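Local coordinates for hydrolase (Thermococcus thioreducens, PDB 6IAH), which is a magnesium-binding phosphatase of the haloacid dehalogenase superfamily, probably acting on phosphoglycolate and other phosphorylated substrates, at residues 4-12 against 157-168; 29-40 against 63-73. All blocks are in the same frame, centred on the assembly; numbering follows the deposited sequence.

Contact 1: residues 4-12 against 157-168; sequences VFDVDGVLI and MELAERIIGFKF. With MG (magnesium ion), chain B.
I12 and V7 lie against one flank of helix 154-164, where the DxD loop of this HAD fold leaves strand 2-5 of the Rossmann-like sheet and turns back on itself. The I12 side chain runs extended beyond CB (chi2 171°), which carries its terminal CD1 to A160 CB at 3.4 Å, closer than usual van der Waals contact. I12 CG1 also lies 4.0 Å from I163 CG2, and the I12 side chain runs roughly perpendicular to that of I164; I164 is modelled in two conformers, so that part of the packing is less certain. With an alanine here in place of I12, A160 and I163 would probably face a gap, and this side of the loop would be likely to settle differently on the helix. V7 divides its branches: CG1 stands 4.0 Å from A160 CB, whereas CG2 turns to M157 SD, whose chain bends to present the sulfur. Beyond the helix, F168 comes from the opposite direction to L11, and its CZ meets L11 CD1 at 3.7 Å. The other branch of L11, CD2, lies above one face of F5, toward the rim of the ring. F5 and F168 themselves cross at about a right angle, with F5 CD2 near F168 CE1, and F166 CD2 lies over the centre of one face of the F168 ring. The contact is wholly apolar across the segments, in contrast to the loop's far side, where D6 OD2 (1.9 Å), the main-chain O of D8, D199 OD1 and three waters surround magnesium, while K179 pairs with D6 OD1. The loop is folded on itself by V7 O, which accepts V10 N and I12 N from opposite faces of its carbonyl plane, each at 3.1 Å.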
loop_
_atom_site.group_PDB
_atom_site.type_symbol
_atom_site.label_atom_id
_atom_site.label_comp_id
_atom_site.label_asym_id
_atom_site.label_seq_id
_atom_site.Cartn_x
_atom_site.Cartn_y
_atom_site.Cartn_z
ATOM N N VAL A 4 -15.858 5.888 -4.747
ATOM C CA VAL A 4 -14.433 5.750 -4.999
ATOM C C VAL A 4 -13.812 5.034 -3.828
ATOM O O VAL A 4 -14.110 5.354 -2.679
ATOM C CB VAL A 4 -13.789 7.063 -5.244
ATOM C CG1 VAL A 4 -12.369 6.875 -5.797
ATOM C CG2 VAL A 4 -14.592 7.842 -6.299
ATOM N N PHE A 5 -12.964 4.076 -4.137
ATOM C CA PHE A 5 -12.358 3.209 -3.099
ATOM C C PHE A 5 -10.822 3.362 -3.103
ATOM O O PHE A 5 -10.150 3.526 -4.145
ATOM C CB PHE A 5 -12.629 1.719 -3.386
ATOM C CG PHE A 5 -14.036 1.380 -3.698
ATOM C CD1 PHE A 5 -14.924 1.089 -2.672
ATOM C CD2 PHE A 5 -14.460 1.259 -5.049
ATOM C CE1 PHE A 5 -16.228 0.743 -2.963
ATOM C CE2 PHE A 5 -15.761 0.914 -5.346
ATOM C CZ PHE A 5 -16.651 0.629 -4.285
ATOM N N ASP A 6 -10.266 3.278 -1.910
ATOM C CA ASP A 6 -8.911 2.782 -1.699
ATOM C C ASP A 6 -8.940 1.270 -1.964
ATOM O O ASP A 6 -10.000 0.640 -1.894
ATOM C CB ASP A 6 -8.487 3.074 -0.236
ATOM C CG ASP A 6 -7.041 2.628 0.096
ATOM O OD1 ASP A 6 -6.118 2.765 -0.732
ATOM O OD2 ASP A 6 -6.857 2.130 1.221
ATOM N N VAL A 7 -7.786 0.684 -2.255
ATOM C CA VAL A 7 -7.693 -0.758 -2.447
ATOM C C VAL A 7 -7.244 -1.402 -1.144
ATOM O O VAL A 7 -8.002 -2.162 -0.561
ATOM C CB VAL A 7 -6.771 -1.100 -3.597
ATOM C CG1 VAL A 7 -6.598 -2.594 -3.776
ATOM C CG2 VAL A 7 -7.293 -0.503 -4.873
ATOM N N ASP A 8 -6.051 -1.095 -0.684
ATOM C CA ASP A 8 -5.441 -1.876 0.441
ATOM C C ASP A 8 -6.075 -1.507 1.779
ATOM O O ASP A 8 -6.035 -0.361 2.176
ATOM C CB ASP A 8 -3.915 -1.621 0.497
ATOM C CG ASP A 8 -3.139 -2.198 -0.736
ATOM O OD1 ASP A 8 -3.710 -2.865 -1.636
ATOM O OD2 ASP A 8 -1.898 -2.001 -0.790
ATOM N N GLY A 9 -6.624 -2.489 2.486
ATOM C CA GLY A 9 -7.315 -2.288 3.737
ATOM C C GLY A 9 -8.815 -2.016 3.537
ATOM O O GLY A 9 -9.528 -1.911 4.542
ATOM N N VAL A 10 -9.283 -1.841 2.278
ATOM C CA VAL A 10 -10.688 -1.574 1.974
ATOM C C VAL A 10 -11.232 -2.693 1.074
ATOM O O VAL A 10 -12.122 -3.443 1.493
ATOM C CB VAL A 10 -10.871 -0.191 1.291
ATOM C CG1 VAL A 10 -12.285 -0.016 0.777
ATOM C CG2 VAL A 10 -10.517 0.941 2.257
ATOM N N LEU A 11 -10.768 -2.786 -0.180
ATOM C CA LEU A 11 -11.177 -3.900 -1.069
ATOM C C LEU A 11 -10.405 -5.189 -0.816
ATOM O O LEU A 11 -10.950 -6.261 -1.062
ATOM C CB LEU A 11 -11.038 -3.524 -2.534
ATOM C CG LEU A 11 -11.782 -2.230 -2.910
ATOM C CD1 LEU A 11 -11.531 -1.802 -4.366
ATOM C CD2 LEU A 11 -13.277 -2.318 -2.656
ATOM N N ILE A 12 -9.122 -5.067 -0.449
ATOM C CA ILE A 12 -8.193 -6.206 -0.315
ATOM C C ILE A 12 -7.507 -6.144 1.040
ATOM O O ILE A 12 -7.012 -5.057 1.463
ATOM C CB ILE A 12 -7.110 -6.173 -1.422
ATOM C CG1 ILE A 12 -7.775 -6.472 -2.779
ATOM C CG2 ILE A 12 -6.038 -7.226 -1.184
ATOM C CD1 ILE A 12 -6.877 -6.272 -3.979
ATOM N N MET A 157 -2.339 -2.931 -9.763
ATOM C CA MET A 157 -3.756 -2.749 -9.867
ATOM C C MET A 157 -4.416 -3.916 -10.684
ATOM O O MET A 157 -5.496 -4.413 -10.312
ATOM C CB MET A 157 -4.065 -1.362 -10.480
ATOM C CG MET A 157 -5.503 -0.917 -10.348
ATOM S SD MET A 157 -6.271 -1.038 -8.661
ATOM C CE MET A 157 -7.887 -1.476 -9.164
ATOM N N GLU A 158 -3.757 -4.350 -11.760
ATOM C CA GLU A 158 -4.181 -5.555 -12.469
ATOM C C GLU A 158 -4.217 -6.760 -11.517
ATOM O O GLU A 158 -5.178 -7.538 -11.553
ATOM C CB GLU A 158 -3.276 -5.849 -13.664
ATOM C CG GLU A 158 -3.874 -6.827 -14.670
ATOM C CD GLU A 158 -3.571 -8.270 -14.341
ATOM O OE1 GLU A 158 -2.437 -8.534 -13.877
ATOM O OE2 GLU A 158 -4.454 -9.143 -14.554
ATOM N N LEU A 159 -3.191 -6.912 -10.688
ATOM C CA LEU A 159 -3.193 -7.976 -9.645
ATOM C C LEU A 159 -4.387 -7.859 -8.672
ATOM O O LEU A 159 -5.026 -8.869 -8.327
ATOM C CB LEU A 159 -1.883 -8.001 -8.824
ATOM C CG LEU A 159 -0.562 -8.180 -9.607
ATOM C CD1 LEU A 159 0.619 -8.099 -8.651
ATOM C CD2 LEU A 159 -0.585 -9.479 -10.380
ATOM N N ALA A 160 -4.661 -6.636 -8.208
ATOM C CA ALA A 160 -5.807 -6.397 -7.359
ATOM C C ALA A 160 -7.130 -6.822 -8.020
ATOM O O ALA A 160 -7.950 -7.443 -7.374
ATOM C CB ALA A 160 -5.872 -4.948 -6.968
ATOM N N GLU A 161 -7.315 -6.440 -9.291
ATOM C CA GLU A 161 -8.443 -6.920 -10.051
ATOM C C GLU A 161 -8.583 -8.447 -10.139
ATOM O O GLU A 161 -9.689 -8.966 -10.125
ATOM C CB GLU A 161 -8.429 -6.347 -11.448
ATOM C CG GLU A 161 -8.640 -4.871 -11.406
ATOM C CD GLU A 161 -8.424 -4.213 -12.748
ATOM O OE1 GLU A 161 -7.651 -4.740 -13.578
ATOM O OE2 GLU A 161 -9.058 -3.179 -12.974
ATOM N N ARG A 162 -7.469 -9.174 -10.160
ATOM C CA ARG A 162 -7.497 -10.628 -10.056
ATOM C C ARG A 162 -7.965 -11.097 -8.708
ATOM O O ARG A 162 -8.792 -12.015 -8.604
ATOM C CB ARG A 162 -6.124 -11.230 -10.338
ATOM C CG ARG A 162 -5.654 -10.966 -11.784
ATOM C CD ARG A 162 -4.351 -11.734 -11.940
ATOM N NE ARG A 162 -3.468 -11.155 -12.923
ATOM C CZ ARG A 162 -2.196 -11.545 -13.054
ATOM N NH1 ARG A 162 -1.706 -12.560 -12.367
ATOM N NH2 ARG A 162 -1.451 -10.969 -13.915
ATOM N N ILE A 163 -7.469 -10.461 -7.675
ATOM C CA ILE A 163 -7.802 -10.876 -6.297
ATOM C C ILE A 163 -9.296 -10.647 -6.014
ATOM O O ILE A 163 -9.927 -11.459 -5.403
ATOM C CB ILE A 163 -6.923 -10.112 -5.269
ATOM C CG1 ILE A 163 -5.463 -10.580 -5.377
ATOM C CG2 ILE A 163 -7.387 -10.325 -3.813
ATOM C CD1 ILE A 163 -4.464 -9.613 -4.877
ATOM N N ILE A 164 -9.796 -9.482 -6.461
ATOM C CA ILE A 164 -11.164 -9.040 -6.241
ATOM C C ILE A 164 -12.145 -9.778 -7.138
ATOM O O ILE A 164 -13.211 -10.173 -6.694
ATOM C CB ILE A 164 -11.284 -7.507 -6.468
ATOM C CG1 ILE A 164 -10.500 -6.769 -5.384
ATOM C CG2 ILE A 164 -12.745 -7.037 -6.471
ATOM C CD1 ILE A 164 -10.111 -5.354 -5.714
ATOM N N GLY A 165 -11.770 -9.993 -8.392
ATOM C CA GLY A 165 -12.645 -10.542 -9.386
ATOM C C GLY A 165 -13.541 -9.480 -9.975
ATOM O O GLY A 165 -14.720 -9.747 -10.282
ATOM N N PHE A 166 -12.990 -8.285 -10.136
ATOM C CA PHE A 166 -13.726 -7.172 -10.739
ATOM C C PHE A 166 -12.747 -6.208 -11.327
ATOM O O PHE A 166 -11.694 -5.940 -10.739
ATOM C CB PHE A 166 -14.619 -6.492 -9.691
ATOM C CG PHE A 166 -15.518 -5.403 -10.254
ATOM C CD1 PHE A 166 -16.791 -5.710 -10.719
ATOM C CD2 PHE A 166 -15.125 -4.086 -10.234
ATOM C CE1 PHE A 166 -17.612 -4.711 -11.214
ATOM C CE2 PHE A 166 -15.953 -3.068 -10.721
ATOM C CZ PHE A 166 -17.194 -3.384 -11.207
ATOM N N LYS A 167 -13.079 -5.674 -12.491
ATOM C CA LYS A 167 -12.202 -4.759 -13.218
ATOM C C LYS A 167 -12.647 -3.290 -12.975
ATOM O O LYS A 167 -13.837 -3.000 -13.038
ATOM C CB LYS A 167 -12.282 -5.119 -14.725
ATOM C CG LYS A 167 -11.065 -4.732 -15.556
ATOM C CD LYS A 167 -10.657 -5.861 -16.500
ATOM N N PHE A 168 -11.739 -2.379 -12.695
ATOM C CA PHE A 168 -12.100 -0.973 -12.518
ATOM C C PHE A 168 -11.630 -0.168 -13.722
ATOM O O PHE A 168 -10.437 0.089 -13.871
ATOM C CB PHE A 168 -11.474 -0.389 -11.259
ATOM C CG PHE A 168 -12.075 -0.924 -9.988
ATOM C CD1 PHE A 168 -13.191 -0.318 -9.432
ATOM C CD2 PHE A 168 -11.571 -2.049 -9.404
ATOM C CE1 PHE A 168 -13.752 -0.796 -8.269
ATOM C CE2 PHE A 168 -12.124 -2.528 -8.249
ATOM C CZ PHE A 168 -13.212 -1.894 -7.658
HETATM MG MG MG B . -5.514 1.686 2.513
HETATM O O HOH W 1 -4.035 1.696 1.169
HETATM O O HOH W 2 -4.320 0.879 3.890
HETATM O O HOH W 3 -5.203 3.721 2.977
#

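Contact 2: residues 29-40 against 63-73; sequences FLGLFGVEREIK and LILFALSGRAE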
loop_
_atom_site.group_PDB
_atom_site.type_symbol
_atom_site.label_atom_id
_atom_site.label_comp_id
_atom_site.label_asym_id
_atom_site.label_seq_id
_atom_site.Cartn_x
_atom_site.Cartn_y
_atom_site.Cartn_z
ATOM N N PHE A 29 19.476 -10.543 2.447
ATOM C CA PHE A 29 20.799 -9.857 2.488
ATOM C C PHE A 29 21.532 -10.149 3.781
ATOM O O PHE A 29 22.750 -10.323 3.794
ATOM C CB PHE A 29 20.640 -8.373 2.289
ATOM C CG PHE A 29 20.332 -8.063 0.885
ATOM C CD1 PHE A 29 21.351 -8.015 -0.030
ATOM C CD2 PHE A 29 19.010 -8.047 0.444
ATOM C CE1 PHE A 29 21.085 -7.843 -1.374
ATOM C CE2 PHE A 29 18.748 -7.872 -0.914
ATOM C CZ PHE A 29 19.775 -7.791 -1.804
ATOM N N LEU A 30 20.809 -10.198 4.873
ATOM C CA LEU A 30 21.448 -10.606 6.120
ATOM C C LEU A 30 22.161 -11.949 6.001
ATOM O O LEU A 30 23.295 -12.094 6.480
ATOM C CB LEU A 30 20.477 -10.549 7.286
ATOM C CG LEU A 30 20.009 -9.136 7.677
ATOM C CD1 LEU A 30 18.850 -9.207 8.634
ATOM C CD2 LEU A 30 21.119 -8.223 8.259
ATOM N N GLY A 31 21.500 -12.918 5.406
ATOM C CA GLY A 31 22.049 -14.265 5.135
ATOM C C GLY A 31 23.341 -14.197 4.346
ATOM O O GLY A 31 24.257 -14.937 4.611
ATOM N N LEU A 32 23.470 -13.244 3.415
ATOM C CA LEU A 32 24.741 -13.054 2.715
ATOM C C LEU A 32 25.900 -12.634 3.608
ATOM O O LEU A 32 27.040 -12.907 3.305
ATOM C CB LEU A 32 24.617 -12.023 1.584
ATOM C CG LEU A 32 23.576 -12.229 0.518
ATOM C CD1 LEU A 32 23.628 -11.110 -0.546
ATOM C CD2 LEU A 32 23.732 -13.589 -0.150
ATOM N N PHE A 33 25.593 -11.933 4.668
ATOM C CA PHE A 33 26.536 -11.520 5.620
ATOM C C PHE A 33 26.553 -12.519 6.813
ATOM O O PHE A 33 27.055 -12.161 7.836
ATOM C CB PHE A 33 26.173 -10.123 6.122
ATOM C CG PHE A 33 26.397 -9.013 5.128
ATOM C CD1 PHE A 33 27.660 -8.456 4.973
ATOM C CD2 PHE A 33 25.340 -8.474 4.432
ATOM C CE1 PHE A 33 27.867 -7.386 4.114
ATOM C CE2 PHE A 33 25.514 -7.439 3.538
ATOM C CZ PHE A 33 26.806 -6.884 3.378
ATOM N N GLY A 34 25.982 -13.709 6.661
ATOM C CA GLY A 34 25.984 -14.742 7.726
ATOM C C GLY A 34 25.221 -14.345 8.989
ATOM O O GLY A 34 25.501 -14.866 10.072
ATOM N N VAL A 35 24.255 -13.427 8.864
ATOM C CA VAL A 35 23.427 -13.026 9.992
ATOM C C VAL A 35 22.092 -13.780 9.867
ATOM O O VAL A 35 21.356 -13.616 8.868
ATOM C CB VAL A 35 23.230 -11.493 10.056
ATOM C CG1 VAL A 35 22.200 -11.121 11.109
ATOM C CG2 VAL A 35 24.562 -10.767 10.336
ATOM N N GLU A 36 21.816 -14.606 10.869
ATOM C CA GLU A 36 20.640 -15.445 10.920
ATOM C C GLU A 36 19.534 -14.888 11.838
ATOM O O GLU A 36 18.454 -15.423 11.858
ATOM C CB GLU A 36 21.024 -16.882 11.358
ATOM C CG GLU A 36 21.780 -17.674 10.299
ATOM C CD GLU A 36 20.964 -17.854 9.017
ATOM O OE1 GLU A 36 20.153 -18.797 8.968
ATOM O OE2 GLU A 36 21.111 -17.043 8.064
ATOM N N ARG A 37 19.810 -13.827 12.574
ATOM C CA ARG A 37 18.828 -13.192 13.448
ATOM C C ARG A 37 17.653 -12.705 12.554
ATOM O O ARG A 37 17.867 -12.200 11.420
ATOM C CB ARG A 37 19.415 -11.999 14.255
ATOM C CG ARG A 37 20.804 -12.157 14.894
ATOM C CD ARG A 37 21.263 -10.882 15.631
ATOM N NE ARG A 37 21.820 -9.782 14.778
ATOM C CZ ARG A 37 23.076 -9.689 14.330
ATOM N NH1 ARG A 37 23.985 -10.619 14.606
ATOM N NH2 ARG A 37 23.445 -8.662 13.575
ATOM N N GLU A 38 16.427 -12.940 13.013
ATOM C CA GLU A 38 15.277 -12.610 12.184
ATOM C C GLU A 38 14.906 -11.151 12.325
ATOM O O GLU A 38 15.161 -10.482 13.325
ATOM C CB GLU A 38 14.063 -13.476 12.476
ATOM C CG GLU A 38 14.080 -14.825 11.775
ATOM C CD GLU A 38 13.030 -15.708 12.383
ATOM O OE1 GLU A 38 11.845 -15.546 12.006
ATOM O OE2 GLU A 38 13.398 -16.484 13.291
ATOM N N ILE A 39 14.298 -10.657 11.271
ATOM C CA ILE A 39 13.718 -9.335 11.321
ATOM C C ILE A 39 12.382 -9.414 12.076
ATOM O O ILE A 39 11.477 -10.118 11.609
ATOM C CB ILE A 39 13.516 -8.781 9.883
ATOM C CG1 ILE A 39 14.871 -8.524 9.254
ATOM C CG2 ILE A 39 12.738 -7.476 9.903
ATOM C CD1 ILE A 39 15.680 -7.407 9.866
ATOM N N LYS A 40 12.268 -8.695 13.206
ATOM C CA LYS A 40 11.022 -8.682 13.979
ATOM C C LYS A 40 9.926 -7.881 13.261
ATOM O O LYS A 40 10.177 -6.845 12.627
ATOM C CB LYS A 40 11.240 -8.131 15.374
ATOM C CG LYS A 40 11.886 -9.072 16.347
ATOM C CD LYS A 40 12.047 -8.369 17.690
ATOM C CE LYS A 40 13.233 -8.901 18.482
ATOM N NZ LYS A 40 13.665 -7.956 19.577
ATOM N N LEU A 63 16.468 -1.712 7.261
ATOM C CA LEU A 63 16.453 -2.854 8.211
ATOM C C LEU A 63 17.648 -3.741 8.138
ATOM O O LEU A 63 18.073 -4.338 9.160
ATOM C CB LEU A 63 15.173 -3.667 8.023
ATOM C CG LEU A 63 13.923 -2.959 8.537
ATOM C CD1 LEU A 63 12.725 -3.647 7.986
ATOM C CD2 LEU A 63 13.865 -2.887 10.072
ATOM N N ILE A 64 18.185 -3.863 6.943
ATOM C CA ILE A 64 19.416 -4.630 6.685
ATOM C C ILE A 64 20.594 -4.019 7.426
ATOM O O ILE A 64 21.279 -4.688 8.251
ATOM C CB ILE A 64 19.746 -4.748 5.182
ATOM C CG1 ILE A 64 18.718 -5.598 4.492
ATOM C CG2 ILE A 64 21.141 -5.378 4.975
ATOM C CD1 ILE A 64 18.717 -5.415 2.980
ATOM N N LEU A 65 20.778 -2.737 7.217
ATOM C CA LEU A 65 21.861 -1.995 7.869
ATOM C C LEU A 65 21.656 -2.010 9.360
ATOM O O LEU A 65 22.603 -2.307 10.107
ATOM C CB LEU A 65 22.036 -0.576 7.309
ATOM C CG LEU A 65 22.541 -0.541 5.820
ATOM C CD1 LEU A 65 22.384 0.830 5.153
ATOM C CD2 LEU A 65 23.992 -0.954 5.708
ATOM N N PHE A 66 20.425 -1.775 9.808
ATOM C CA PHE A 66 20.202 -1.720 11.264
ATOM C C PHE A 66 20.525 -3.073 11.886
ATOM O O PHE A 66 21.134 -3.121 12.946
ATOM C CB PHE A 66 18.732 -1.416 11.619
ATOM C CG PHE A 66 18.291 0.041 11.414
ATOM C CD1 PHE A 66 19.126 0.992 10.910
ATOM C CD2 PHE A 66 17.013 0.434 11.821
ATOM C CE1 PHE A 66 18.703 2.326 10.745
ATOM C CE2 PHE A 66 16.598 1.779 11.690
ATOM C CZ PHE A 66 17.445 2.691 11.119
ATOM N N ALA A 67 20.059 -4.135 11.267
ATOM C CA ALA A 67 20.260 -5.505 11.813
ATOM C C ALA A 67 21.703 -5.956 11.680
ATOM O O ALA A 67 22.187 -6.718 12.529
ATOM C CB ALA A 67 19.331 -6.500 11.159
ATOM N N LEU A 68 22.410 -5.488 10.640
ATOM C CA LEU A 68 23.861 -5.740 10.560
ATOM C C LEU A 68 24.605 -5.189 11.724
ATOM O O LEU A 68 25.655 -5.738 12.096
ATOM C CB LEU A 68 24.492 -5.159 9.275
ATOM C CG LEU A 68 24.379 -6.026 8.006
ATOM C CD1 LEU A 68 24.971 -5.280 6.802
ATOM C CD2 LEU A 68 25.135 -7.330 8.250
ATOM N N SER A 69 24.111 -4.065 12.244
ATOM C CA SER A 69 24.755 -3.369 13.350
ATOM C C SER A 69 24.450 -4.073 14.681
ATOM O O SER A 69 25.040 -3.729 15.686
ATOM C CB SER A 69 24.278 -1.934 13.464
ATOM O OG SER A 69 23.028 -1.870 14.131
ATOM N N GLY A 70 23.501 -4.986 14.708
ATOM C CA GLY A 70 23.161 -5.654 15.973
ATOM C C GLY A 70 22.337 -4.816 16.962
ATOM O O GLY A 70 22.081 -5.297 18.092
ATOM N N ARG A 71 21.905 -3.607 16.562
ATOM C CA ARG A 71 21.136 -2.682 17.439
ATOM C C ARG A 71 19.815 -2.221 16.775
ATOM O O ARG A 71 19.401 -1.056 16.924
ATOM C CB ARG A 71 21.976 -1.452 17.775
ATOM C CG ARG A 71 23.360 -1.759 18.301
ATOM C CD ARG A 71 24.024 -0.569 18.959
ATOM N NE ARG A 71 24.359 0.431 17.959
ATOM C CZ ARG A 71 23.713 1.577 17.721
ATOM N NH1 ARG A 71 22.667 1.980 18.460
ATOM N NH2 ARG A 71 24.160 2.364 16.729
ATOM N N ALA A 72 19.175 -3.122 16.031
ATOM C CA ALA A 72 18.004 -2.738 15.249
ATOM C C ALA A 72 16.904 -2.159 16.134
ATOM O O ALA A 72 16.344 -1.072 15.863
ATOM C CB ALA A 72 17.474 -3.891 14.460
ATOM N N GLU A 73 16.637 -2.845 17.230
ATOM C CA GLU A 73 15.626 -2.334 18.148
ATOM C C GLU A 73 15.847 -0.908 18.588
ATOM O O GLU A 73 14.918 -0.088 18.482
ATOM C CB GLU A 73 15.468 -3.259 19.351
ATOM C CG GLU A 73 14.355 -2.803 20.257
ATOM C CD GLU A 73 13.489 -3.970 20.592
ATOM O OE1 GLU A 73 12.738 -4.411 19.676
ATOM O OE2 GLU A 73 13.652 -4.485 21.726
#
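R37 sets CG beside its backbone N (chi1 -43°) and then bends at chi3 (-80°), swinging its guanidinium edge-on to the end of helix 56-68. A67 O lies near the guanidinium plane, and NH2 meets it nearly in line with C=O (161°) in a hydrogen bond of 2.5 Å, shorter than usual, so its exact length is doubtful; A67 O also takes G70 N. V35 CG1 sits over the centre of one guanidinium face, and this cover together with the bond at the edge limits the group's rotation. Next along the interface, L30 spreads its two methyls: CD1 touches A67 CB at 3.7 Å and CD2 reaches I64 O. I64 CD1 lies against F29 CB, while L68 places CD1 over one face of F33, 4.0 Å from the ring centroid, as a CH-pi contact, and CD2 against F33 CB. On the other flank I39 CD1 rests near A67 CB. At the rim a long K40 NZ to E73 OE1 salt bridge, 3.7 Å, adds a weak tie; E73 OE1 also hydrogen-bonds W43 NE1. Both helices end in Schellman motifs, at G34 and G70, consistent with the helical cap domain of HAD phosphatases.

How the contacts relate
The two contacts lie across the chain's centre from each other, 34 Å apart between centres and about 17 Å between nearest atoms, and do not touch. Residues 29-40 and 63-73 both fall in the chain between 4-12 and 157-168. Contact 1 belongs to the core, where strand 2-5 lies beside strand 145-149 in the parallel sheet and helix 154-164 follows it, next to the magnesium site. Contact 2 lies in the mainly helical insertion, joining the ends of helices 17-32 and 56-68. The pair thus marks the division common in HAD enzymes, a metal-binding core and a separate cap, which probably shapes access to the site.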